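Local coordinates for MccB protein (PDB 6OM4) that probably uses ATP to adenylylate the N-formylated MccA peptide, building the phosphoramidate-linked nucleotide of the antibiotic microcin C7, at residues 256-260 with 344-348. Numbering follows the deposited sequence.
Sequences GCYEC and SVCGN. With ZN (zinc ion), chain E.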
loop_
_atom_site.group_PDB
_atom_site.type_symbol
_atom_site.label_atom_id
_atom_site.label_comp_id
_atom_site.label_asym_id
_atom_site.label_seq_id
_atom_site.Cartn_x
_atom_site.Cartn_y
_atom_site.Cartn_z
ATOM N N GLY A 256 8.936 12.202 8.339
ATOM C CA GLY A 256 8.621 12.392 9.742
ATOM C C GLY A 256 8.334 11.073 10.434
ATOM O O GLY A 256 8.044 10.057 9.775
ATOM N N CYS A 257 8.438 11.081 11.771
ATOM C CA CYS A 257 8.018 9.951 12.576
ATOM C C CYS A 257 6.646 10.277 13.194
ATOM O O CYS A 257 6.106 11.358 12.989
ATOM C CB CYS A 257 9.071 9.587 13.626
ATOM S SG CYS A 257 9.016 10.622 15.101
ATOM N N TYR A 258 6.076 9.304 13.909
ATOM C CA TYR A 258 4.761 9.430 14.519
ATOM C C TYR A 258 4.658 10.625 15.482
ATOM O O TYR A 258 3.565 11.164 15.653
ATOM C CB TYR A 258 4.427 8.129 15.239
ATOM C CG TYR A 258 2.964 7.947 15.593
ATOM C CD1 TYR A 258 2.031 7.543 14.659
ATOM C CD2 TYR A 258 2.544 8.112 16.897
ATOM C CE1 TYR A 258 0.704 7.335 15.000
ATOM C CE2 TYR A 258 1.220 7.901 17.263
ATOM C CZ TYR A 258 0.310 7.481 16.313
ATOM O OH TYR A 258 -0.989 7.270 16.711
ATOM N N GLU A 259 5.791 11.071 16.045
ATOM C CA GLU A 259 5.780 12.133 17.107
ATOM C C GLU A 259 6.276 13.490 16.584
ATOM O O GLU A 259 6.216 14.483 17.297
ATOM C CB GLU A 259 6.572 11.618 18.304
ATOM C CG GLU A 259 5.886 10.393 18.874
ATOM C CD GLU A 259 6.014 10.102 20.348
ATOM O OE1 GLU A 259 6.405 11.010 21.121
ATOM O OE2 GLU A 259 5.760 8.946 20.693
ATOM N N CYS A 260 6.674 13.568 15.319
ATOM C CA CYS A 260 7.229 14.827 14.809
ATOM C C CYS A 260 6.221 15.963 14.976
ATOM O O CYS A 260 6.570 17.040 15.485
ATOM C CB CYS A 260 7.600 14.738 13.332
ATOM S SG CYS A 260 9.248 14.051 13.024
ATOM N N SER A 344 11.568 15.360 19.447
ATOM C CA SER A 344 12.334 14.796 20.563
ATOM C C SER A 344 12.756 13.352 20.272
ATOM O O SER A 344 13.657 12.834 20.910
ATOM C CB SER A 344 11.567 14.888 21.850
ATOM O OG SER A 344 10.389 14.085 21.764
ATOM N N VAL A 345 12.097 12.688 19.307
ATOM C CA VAL A 345 12.446 11.302 18.983
ATOM C C VAL A 345 13.484 11.247 17.855
ATOM O O VAL A 345 14.491 10.618 18.014
ATOM C CB VAL A 345 11.191 10.470 18.651
ATOM C CG1 VAL A 345 11.560 9.032 18.310
ATOM C CG2 VAL A 345 10.224 10.490 19.820
ATOM N N CYS A 346 13.203 11.864 16.705
ATOM C CA CYS A 346 13.953 11.592 15.500
ATOM C C CYS A 346 14.766 12.818 15.032
ATOM O O CYS A 346 15.509 12.718 14.094
ATOM C CB CYS A 346 13.011 11.077 14.403
ATOM S SG CYS A 346 12.053 12.375 13.570
ATOM N N GLY A 347 14.654 13.961 15.693
ATOM C CA GLY A 347 15.367 15.158 15.281
ATOM C C GLY A 347 16.844 14.885 14.992
ATOM O O GLY A 347 17.497 14.163 15.735
ATOM N N ASN A 348 17.330 15.475 13.887
ATOM C CA ASN A 348 18.712 15.367 13.305
ATOM C C ASN A 348 19.391 14.037 13.660
ATOM O O ASN A 348 20.589 13.846 13.362
ATOM C CB ASN A 348 19.548 16.595 13.675
ATOM C CG ASN A 348 19.049 17.834 12.966
ATOM O OD1 ASN A 348 19.133 17.931 11.730
ATOM N ND2 ASN A 348 18.480 18.760 13.731
HETATM ZN ZN ZN E . 9.977 12.611 14.683
HETATM O O HOH W 1 8.533 15.349 19.294
#
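Cys257 and Cys260 meet Cys346 through a shared zinc ion, which ties the loop after strand 243-250 to the C-terminal tail of the chain. Zinc lies 2.2 Å from Cys257 SG, 2.3 Å from Cys260 SG and 2.4 Å from Cys346 SG; Cys343, just ahead of 344-348, supplies the fourth sulfur. Around the metal the side chains are tightly gathered: Cys260 SG and Cys346 SG are 3.3 Å apart, and Cys257 CB and Cys346 CB approach to 4.3 Å beside the ion. Both Cys257 (chi1 81°) and Cys346 (chi1 79°) place SG between their own backbone N and carbonyl carbon, which turns both sulfurs in toward the zinc from the two segments.

A type I beta turn from Cys257 to Cys260 shapes the first pair of ligands. Its backbone amides also serve the sulfurs: Cys257 N donates to Cys260 SG at an N-H...S angle of 166°, and Glu259 N donates to Cys257 SG. These bonds probably help to orient the sulfurs and temper their negative charge. Helix 219-230 borders the site, with Asn224 against Cys257 and Val228 against Cys346.

Away from the metal the contact becomes looser. Val345 CG2 lies 4.1 Å from Glu259 CB, an ordinary van der Waals contact, while the carboxylate OE2 of Glu259 is hydrogen-bonded to Asn221. At this partly exposed margin a water bridges the backbones: its oxygen lies 3.0 Å from Ser344 N, whose N-H it accepts, and it donates to Glu259 O. Two CxxC pairs, distant in sequence and closing round one structural-type Cys4 zinc site, are characteristic of many members of the ThiF/E1-like adenylating family.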